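Local coordinates for vacuolar protein sorting-associated protein 54 (Mus musculus, PDB 3N1E), which probably acts, as a subunit of the Golgi-associated retrograde protein (GARP) tethering complex, in retrograde transport from endosomes to the trans-Golgi network, this chain being the C-terminal domain of the subunit, at residues P52-I57 and A86-H91; M79-I84 and K127-L132. One frame throughout, in Å; residues are numbered along the deposited sequence. Where two conformers were deposited one is given.

Interaction 1 of 2, residues P52-I57 and A86-H91; sequences PCFRNI and ASYKLH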
ATOM      1  N   PRO A  52      -5.920 -14.966  -7.466  1.00 10.99           N
ATOM      2  CA  PRO A  52      -7.026 -14.000  -7.586  1.00 10.66           C
ATOM      3  C   PRO A  52      -6.985 -12.897  -6.511  1.00  6.33           C
ATOM      4  O   PRO A  52      -7.257 -11.712  -6.837  1.00 11.84           O
ATOM      5  CB  PRO A  52      -8.274 -14.886  -7.425  1.00 15.97           C
ATOM      6  CG  PRO A  52      -7.826 -16.227  -7.940  1.00 18.16           C
ATOM      7  CD  PRO A  52      -6.389 -16.371  -7.514  1.00 11.55           C
ATOM      8  N   CYS A  53      -6.647 -13.259  -5.267  1.00 10.48           N
ATOM      9  CA  CYS A  53      -6.572 -12.310  -4.169  1.00 11.70           C
ATOM     10  C   CYS A  53      -5.597 -11.186  -4.533  1.00 11.64           C
ATOM     11  O   CYS A  53      -5.935  -9.999  -4.447  1.00  9.83           O
ATOM     12  CB  CYS A  53      -6.091 -13.015  -2.881  1.00 10.63           C
ATOM     13  SG  CYS A  53      -5.865 -11.941  -1.518  1.00 18.61           S
ATOM     14  N   PHE A  54      -4.391 -11.573  -4.946  1.00  8.20           N
ATOM     15  CA  PHE A  54      -3.360 -10.571  -5.254  1.00 10.21           C
ATOM     16  C   PHE A  54      -3.673  -9.778  -6.514  1.00 10.63           C
ATOM     17  O   PHE A  54      -3.338  -8.576  -6.593  1.00  9.60           O
ATOM     18  CB  PHE A  54      -1.971 -11.203  -5.339  1.00  6.86           C
ATOM     19  CG  PHE A  54      -1.327 -11.455  -4.002  1.00 10.40           C
ATOM     20  CD1 PHE A  54      -1.979 -12.173  -3.000  1.00 10.25           C
ATOM     21  CD2 PHE A  54      -0.057 -10.979  -3.742  1.00 13.45           C
ATOM     22  CE1 PHE A  54      -1.358 -12.388  -1.746  1.00 13.81           C
ATOM     23  CE2 PHE A  54       0.572 -11.214  -2.497  1.00 13.52           C
ATOM     24  CZ  PHE A  54      -0.089 -11.926  -1.522  1.00 13.16           C
ATOM     25  N   ARG A  55      -4.334 -10.411  -7.502  1.00  7.54           N
ATOM     26  CA  ARG A  55      -4.747  -9.635  -8.682  1.00  7.06           C
ATOM     27  C   ARG A  55      -5.705  -8.512  -8.287  1.00  9.49           C
ATOM     28  O   ARG A  55      -5.594  -7.384  -8.768  1.00 11.24           O
ATOM     29  CB  ARG A  55      -5.402 -10.521  -9.760  1.00 11.31           C
ATOM     30  CG  ARG A  55      -4.447 -11.510 -10.374  1.00 11.86           C
ATOM     31  CD  ARG A  55      -5.020 -12.145 -11.668  1.00 13.56           C
ATOM     32  NE  ARG A  55      -6.326 -12.800 -11.501  1.00 18.56           N
ATOM     33  CZ  ARG A  55      -6.541 -14.087 -11.177  1.00 20.86           C
ATOM     34  NH1 ARG A  55      -5.553 -14.930 -10.860  1.00 14.76           N
ATOM     35  NH2 ARG A  55      -7.789 -14.537 -11.147  1.00 19.70           N
ATOM     36  N   ASN A  56      -6.631  -8.841  -7.389  1.00 11.81           N
ATOM     37  CA  ASN A  56      -7.619  -7.867  -6.955  0.50 14.60           C
ATOM     38  C   ASN A  56      -6.999  -6.764  -6.126  1.00 14.05           C
ATOM     39  O   ASN A  56      -7.264  -5.589  -6.386  1.00 14.22           O
ATOM     40  CB  ASN A  56      -8.744  -8.561  -6.205  0.50 11.50           C
ATOM     41  CG  ASN A  56      -9.687  -9.243  -7.131  0.50 22.83           C
ATOM     42  OD1 ASN A  56     -10.154  -8.642  -8.108  0.50 29.13           O
ATOM     43  ND2 ASN A  56      -9.979 -10.509  -6.855  0.50 25.40           N
ATOM     44  N   ILE A  57      -6.145  -7.124  -5.164  1.00  9.45           N
ATOM     45  CA  ILE A  57      -5.415  -6.139  -4.356  1.00  8.05           C
ATOM     46  C   ILE A  57      -4.654  -5.189  -5.298  1.00 10.00           C
ATOM     47  O   ILE A  57      -4.770  -3.960  -5.217  1.00 11.85           O
ATOM     48  CB  ILE A  57      -4.426  -6.834  -3.389  1.00 10.80           C
ATOM     49  CG1 ILE A  57      -5.204  -7.524  -2.254  1.00 15.28           C
ATOM     50  CG2 ILE A  57      -3.402  -5.816  -2.809  1.00 12.81           C
ATOM     51  CD1 ILE A  57      -4.383  -8.510  -1.421  1.00 20.69           C
ATOM     52  N   ALA A  86       1.831  -0.875   4.781  1.00  9.87           N
ATOM     53  CA  ALA A  86       1.908  -1.349   6.159  1.00 10.37           C
ATOM     54  C   ALA A  86       0.651  -2.147   6.512  1.00  8.81           C
ATOM     55  O   ALA A  86       0.740  -3.171   7.166  1.00  8.74           O
ATOM     56  CB  ALA A  86       2.072  -0.174   7.108  1.00  9.17           C
ATOM     57  N   SER A  87      -0.515  -1.661   6.077  1.00 10.46           N
ATOM     58  CA  SER A  87      -1.765  -2.377   6.281  1.00 10.01           C
ATOM     59  C   SER A  87      -1.785  -3.724   5.554  1.00  9.20           C
ATOM     60  O   SER A  87      -2.182  -4.730   6.125  1.00  8.82           O
ATOM     61  CB  SER A  87      -2.952  -1.517   5.801  1.00  9.63           C
ATOM     62  OG  SER A  87      -4.155  -2.280   5.817  1.00 11.74           O
ATOM     63  N   TYR A  88      -1.370  -3.726   4.287  1.00  9.86           N
ATOM     64  CA  TYR A  88      -1.271  -4.949   3.530  1.00  9.83           C
ATOM     65  C   TYR A  88      -0.404  -5.999   4.262  1.00 10.00           C
ATOM     66  O   TYR A  88      -0.814  -7.156   4.424  1.00  8.60           O
ATOM     67  CB  TYR A  88      -0.713  -4.632   2.136  1.00  7.03           C
ATOM     68  CG  TYR A  88      -0.293  -5.844   1.352  1.00  9.11           C
ATOM     69  CD1 TYR A  88       1.043  -6.210   1.293  1.00 14.31           C
ATOM     70  CD2 TYR A  88      -1.232  -6.623   0.687  1.00 17.64           C
ATOM     71  CE1 TYR A  88       1.439  -7.346   0.562  1.00 19.34           C
ATOM     72  CE2 TYR A  88      -0.848  -7.737  -0.048  1.00 16.23           C
ATOM     73  CZ  TYR A  88       0.473  -8.087  -0.091  1.00 12.79           C
ATOM     74  OH  TYR A  88       0.854  -9.193  -0.827  1.00 25.43           O
ATOM     75  N   LYS A  89       0.770  -5.589   4.713  1.00  6.53           N
ATOM     76  CA  LYS A  89       1.698  -6.493   5.383  1.00  7.47           C
ATOM     77  C   LYS A  89       1.085  -7.029   6.669  1.00  8.22           C
ATOM     78  O   LYS A  89       1.262  -8.197   6.975  1.00 11.25           O
ATOM     79  CB  LYS A  89       3.031  -5.816   5.697  1.00  8.77           C
ATOM     80  CG  LYS A  89       3.855  -5.569   4.432  1.00  7.57           C
ATOM     81  CD  LYS A  89       5.278  -5.089   4.746  1.00 12.46           C
ATOM     82  CE  LYS A  89       5.273  -3.773   5.457  1.00 17.41           C
ATOM     83  NZ  LYS A  89       6.695  -3.448   5.830  1.00 13.87           N
ATOM     84  N   LEU A  90       0.355  -6.186   7.402  1.00  8.25           N
ATOM     85  CA  LEU A  90      -0.222  -6.655   8.680  1.00  8.04           C
ATOM     86  C   LEU A  90      -1.232  -7.769   8.408  1.00  9.94           C
ATOM     87  O   LEU A  90      -1.232  -8.811   9.092  1.00  9.49           O
ATOM     88  CB  LEU A  90      -0.831  -5.467   9.476  1.00  8.44           C
ATOM     89  CG  LEU A  90      -1.576  -5.770  10.780  1.00 15.29           C
ATOM     90  CD1 LEU A  90      -1.424  -4.585  11.760  1.00 21.79           C
ATOM     91  CD2 LEU A  90      -3.048  -6.066  10.489  1.00 17.61           C
ATOM     92  N   HIS A  91      -2.101  -7.556   7.411  1.00  8.73           N
ATOM     93  CA  HIS A  91      -3.125  -8.539   7.102  1.00  8.09           C
ATOM     94  C   HIS A  91      -2.547  -9.798   6.468  1.00  9.01           C
ATOM     95  O   HIS A  91      -3.026 -10.906   6.748  1.00 10.03           O
ATOM     96  CB  HIS A  91      -4.226  -7.910   6.254  1.00  8.85           C
ATOM     97  CG  HIS A  91      -5.021  -6.896   7.013  1.00  9.68           C
ATOM     98  ND1 HIS A  91      -5.871  -7.249   8.041  1.00 14.41           N
ATOM     99  CD2 HIS A  91      -5.080  -5.549   6.910  1.00 10.01           C
ATOM    100  CE1 HIS A  91      -6.415  -6.153   8.547  1.00 16.46           C
ATOM    101  NE2 HIS A  91      -5.957  -5.110   7.872  1.00 11.74           N
TER

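Interaction 2 of 2, residues M79-I84 and K127-L132; sequences MLFLRI and KGLKDL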
ATOM      1  N   MET A  79       4.003   8.720   0.843  1.00 12.14           N
ATOM      2  CA  MET A  79       3.644   8.450   2.251  1.00 12.61           C
ATOM      3  C   MET A  79       2.351   7.638   2.357  1.00 11.35           C
ATOM      4  O   MET A  79       2.247   6.745   3.215  1.00 12.00           O
ATOM      5  CB  MET A  79       3.529   9.753   3.074  1.00 13.89           C
ATOM      6  CG  MET A  79       4.782  10.599   3.191  1.00 25.17           C
ATOM      7  SD  MET A  79       6.200   9.785   3.935  1.00 36.05           S
ATOM      8  CE  MET A  79       7.100   9.226   2.488  1.00 36.14           C
ATOM      9  N   LEU A  80       1.371   7.943   1.490  1.00 10.33           N
ATOM     10  CA  LEU A  80       0.112   7.218   1.471  1.00 10.08           C
ATOM     11  C   LEU A  80       0.366   5.750   1.166  1.00 10.25           C
ATOM     12  O   LEU A  80      -0.162   4.870   1.857  1.00 10.51           O
ATOM     13  CB  LEU A  80      -0.839   7.811   0.432  1.00 13.79           C
ATOM     14  CG  LEU A  80      -2.102   7.037   0.114  1.00 14.54           C
ATOM     15  CD1 LEU A  80      -3.024   6.925   1.324  1.00 19.26           C
ATOM     16  CD2 LEU A  80      -2.833   7.676  -1.086  1.00 16.16           C
ATOM     17  N   PHE A  81       1.179   5.500   0.148  1.00  9.69           N
ATOM     18  CA  PHE A  81       1.462   4.123  -0.236  1.00  9.33           C
ATOM     19  C   PHE A  81       2.268   3.367   0.791  1.00  9.51           C
ATOM     20  O   PHE A  81       2.078   2.163   0.923  1.00  9.77           O
ATOM     21  CB  PHE A  81       2.036   4.012  -1.668  1.00  7.93           C
ATOM     22  CG  PHE A  81       0.961   3.927  -2.703  1.00  9.59           C
ATOM     23  CD1 PHE A  81       0.481   2.681  -3.146  1.00 12.55           C
ATOM     24  CD2 PHE A  81       0.362   5.085  -3.174  1.00 10.69           C
ATOM     25  CE1 PHE A  81      -0.567   2.608  -4.091  1.00 11.07           C
ATOM     26  CE2 PHE A  81      -0.681   5.023  -4.103  1.00 14.23           C
ATOM     27  CZ  PHE A  81      -1.138   3.782  -4.567  1.00 15.47           C
ATOM     28  N   LEU A  82       3.126   4.058   1.549  1.00  8.75           N
ATOM     29  CA  LEU A  82       3.800   3.387   2.673  1.00  8.78           C
ATOM     30  C   LEU A  82       2.811   2.937   3.748  1.00  9.74           C
ATOM     31  O   LEU A  82       2.964   1.852   4.287  1.00 10.18           O
ATOM     32  CB  LEU A  82       4.911   4.259   3.274  1.00  9.18           C
ATOM     33  CG  LEU A  82       6.082   4.405   2.313  1.00 11.07           C
ATOM     34  CD1 LEU A  82       6.956   5.538   2.854  1.00 25.08           C
ATOM     35  CD2 LEU A  82       6.932   3.097   2.178  1.00 16.49           C
ATOM     36  N   ARG A  83       1.784   3.746   4.020  1.00 11.64           N
ATOM     37  CA  ARG A  83       0.733   3.369   4.978  1.00 11.86           C
ATOM     38  C   ARG A  83      -0.139   2.224   4.473  1.00 11.43           C
ATOM     39  O   ARG A  83      -0.512   1.321   5.233  1.00 11.36           O
ATOM     40  CB  ARG A  83      -0.161   4.577   5.354  1.00 14.62           C
ATOM     41  CG  ARG A  83       0.629   5.706   5.986  1.00 11.34           C
ATOM     42  CD  ARG A  83      -0.244   6.804   6.624  1.00 16.98           C
ATOM     43  NE  ARG A  83       0.557   7.395   7.716  1.00 36.05           N
ATOM     44  CZ  ARG A  83       0.234   8.470   8.430  1.00 45.64           C
ATOM     45  NH1 ARG A  83      -0.895   9.138   8.188  1.00 29.34           N
ATOM     46  NH2 ARG A  83       1.063   8.895   9.384  1.00 25.12           N
ATOM     47  N   ILE A  84      -0.513   2.296   3.210  1.00  8.99           N
ATOM     48  CA  ILE A  84      -1.279   1.227   2.570  1.00 10.27           C
ATOM     49  C   ILE A  84      -0.450  -0.063   2.641  1.00 11.38           C
ATOM     50  O   ILE A  84      -0.956  -1.112   3.033  1.00 10.51           O
ATOM     51  CB  ILE A  84      -1.576   1.541   1.074  1.00 13.03           C
ATOM     52  CG1 ILE A  84      -2.506   2.759   0.898  1.00 22.83           C
ATOM     53  CG2 ILE A  84      -2.144   0.318   0.363  1.00 14.95           C
ATOM     54  CD1 ILE A  84      -3.662   2.831   1.790  1.00 30.44           C
ATOM     55  N   LYS A 127       3.896   5.433 -11.015  1.00 15.25           N
ATOM     56  CA  LYS A 127       4.683   6.689 -11.056  1.00 17.46           C
ATOM     57  C   LYS A 127       4.949   7.232  -9.673  1.00 14.00           C
ATOM     58  O   LYS A 127       4.011   7.420  -8.887  1.00 15.58           O
ATOM     59  CB  LYS A 127       3.954   7.770 -11.857  1.00 25.12           C
ATOM     60  CG  LYS A 127       3.893   7.527 -13.329  1.00 42.73           C
ATOM     61  CD  LYS A 127       3.289   8.772 -13.996  1.00 65.90           C
ATOM     62  CE  LYS A 127       2.204   8.403 -15.004  1.00 60.75           C
ATOM     63  NZ  LYS A 127       1.788   9.600 -15.801  1.00 58.51           N
ATOM     64  N   GLY A 128       6.221   7.509  -9.399  1.00 13.05           N
ATOM     65  CA  GLY A 128       6.661   8.059  -8.115  1.00 14.97           C
ATOM     66  C   GLY A 128       7.009   7.049  -7.028  1.00 14.49           C
ATOM     67  O   GLY A 128       7.530   7.432  -5.973  1.00 14.28           O
ATOM     68  N   LEU A 129       6.731   5.763  -7.268  1.00 12.49           N
ATOM     69  CA  LEU A 129       6.878   4.763  -6.200  1.00 10.49           C
ATOM     70  C   LEU A 129       8.078   3.815  -6.333  1.00 12.27           C
ATOM     71  O   LEU A 129       8.231   2.875  -5.549  1.00 12.00           O
ATOM     72  CB  LEU A 129       5.583   3.948  -6.046  1.00  7.74           C
ATOM     73  CG  LEU A 129       4.273   4.737  -5.859  1.00 11.13           C
ATOM     74  CD1 LEU A 129       3.178   3.743  -5.536  1.00 11.24           C
ATOM     75  CD2 LEU A 129       4.382   5.796  -4.749  1.00 14.42           C
ATOM     76  N   LYS A 130       8.934   4.059  -7.318  1.00 13.82           N
ATOM     77  CA  LYS A 130       9.967   3.079  -7.646  1.00 12.70           C
ATOM     78  C   LYS A 130      10.914   2.749  -6.467  1.00 13.25           C
ATOM     79  O   LYS A 130      11.308   1.570  -6.269  1.00 16.75           O
ATOM     80  CB  LYS A 130      10.738   3.548  -8.877  1.00 20.44           C
ATOM     81  CG  LYS A 130      12.025   2.782  -9.178  1.00 27.45           C
ATOM     82  CD  LYS A 130      12.654   3.321 -10.474  1.00 57.46           C
ATOM     83  CE  LYS A 130      12.515   4.845 -10.596  1.00 43.23           C
ATOM     84  NZ  LYS A 130      13.450   5.594  -9.698  1.00 64.66           N
ATOM     85  N   ASP A 131      11.266   3.769  -5.689  1.00 15.16           N
ATOM     86  CA  ASP A 131      12.238   3.579  -4.617  1.00 16.54           C
ATOM     87  C   ASP A 131      11.632   3.492  -3.211  1.00 20.84           C
ATOM     88  O   ASP A 131      12.348   3.625  -2.224  1.00 15.93           O
ATOM     89  CB  ASP A 131      13.336   4.646  -4.670  1.00 15.86           C
ATOM     90  CG  ASP A 131      14.112   4.620  -5.958  1.00 23.84           C
ATOM     91  OD1 ASP A 131      14.538   3.532  -6.391  1.00 24.09           O
ATOM     92  OD2 ASP A 131      14.295   5.703  -6.549  1.00 29.38           O
ATOM     93  N   LEU A 132      10.324   3.243  -3.115  1.00 14.54           N
ATOM     94  CA  LEU A 132       9.737   2.948  -1.816  1.00 10.75           C
ATOM     95  C   LEU A 132      10.385   1.731  -1.169  1.00 11.75           C
ATOM     96  O   LEU A 132      10.617   0.706  -1.825  1.00 14.16           O
ATOM     97  CB  LEU A 132       8.234   2.716  -1.945  1.00 13.69           C
ATOM     98  CG  LEU A 132       7.316   3.854  -1.498  1.00 27.14           C
ATOM     99  CD1 LEU A 132       7.528   5.096  -2.316  1.00 29.72           C
ATOM    100  CD2 LEU A 132       5.853   3.383  -1.549  1.00 20.12           C
TER

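Interaction 1 of 2, residues P52-I57 and A86-H91
Tyr88 reaches from one helix to two side chains of another, Phe54 and Ile57, which lie three residues apart and so on the same side of their helix. With Phe54 it makes an offset edge-to-face pair: the edge of the tyrosine ring is turned toward the phenylalanine face, the centroids are 5.8 Å apart and the planes meet at 81°. The nearest ring carbons, Phe54 CE2 and Tyr88 CZ, are 3.9 Å apart. The phenol oxygen is modelled too close to the Phe54 ring to support any claim about a bond; it is buried and has no polar partner in the model. Ile57 also comes to the tyrosine edge, near the ring plane, with its CD1 methyl 3.9 Å from Tyr88 CE2, while CG2 stands 4.2 Å from Tyr88 CD2.

The first torsion helps to set this reach. The tyrosine CG is anti to the backbone N (chi1 168°), which extends the ring across a gap where the closest alpha carbons, Ile57 CA and Tyr88 CA, are still 9.0 Å apart. The 135 Å² buried between the two segments rests mostly on the tyrosine.

Further out, Tyr88 stacks with Tyr119 of helix 107-124, and the Phe54 ring meets that of Tyr43. Ile57 leans on Phe36 of helix 17-40. The contact is thus apolar interior packing between helices 52-68 and 74-98, with helices 17-40 and 107-124 contributing neighbours in this all-helical domain.

Interaction 2 of 2, residues M79-I84 and K127-L132
A CH-pi contact and a small cluster of apolar side chains join Phe81 and Leu82, on helix 74-98, to Leu129 and Leu132, in the loop after helix 107-124. In the CH-pi contact, the Leu129 CD1 methyl sits over one face of the Phe81 ring, 3.8 Å from the centroid and 18° off the ring normal. It is displaced toward the rim at the CG end: Leu129 CD1 is 3.6 Å from Phe81 CG. The side chains cross at about a right angle, and CD1 alone of the leucine makes the close approach. Phe81 also touches Met61 and Met64 of helix 52-68, which places the contact in the bundle interior.

The remaining apolar contacts belong to Leu132. Its CD2 methyl packs 3.9 Å from Phe81 CB, at the root of the aromatic side chain, and its branch carbon CG lies 3.8 Å from Leu82 CD2. Leu82 CG is anti to its own carbonyl carbon (chi1 -69°); although its CB does not point at the loop, the end of the chain comes nearer and meets Leu132.

Backbone hydrogen bonding shapes the loop side. A type I beta turn runs from Leu129 to Leu132, closed by Leu132 N to Leu129 O at 3.2 Å, and it presents its first and last side chains to the helix. Lys130 and Asp131, at the exposed middle of the turn, form a salt bridge with a weak hydrogen bond. Gly128 O accepts from Gln78 NE2, and Lys127 O from His65 NE2.

Direct attachment of the turn to 79-84 is therefore apolar, burying 194 Å² in all, while charge is kept on its outer side and hydrogen bonds from Gln78 and from helix 52-68 hold the backbone just before the turn.

From the N terminus, helices 3-14 and 17-40 precede both contacts. The chain then enters helix 52-68, whose first residues, 52-57, form the earlier half of interaction 1. After 68 it passes into helix 74-98, which carries 79-84 and, after a single intervening residue, 86-91. Reaching 86-91 closes interaction 1 across 28 intervening residues. Interaction 2 closes later, when the chain leaves helix 107-124 and its following loop returns to 79-84 across 42 residues. The segments alternate, so the two closures cross rather than nest. Their centres are 15 Å apart: helix 74-98 is tied to helix 52-68 in one place and to the C-terminal loop in the other.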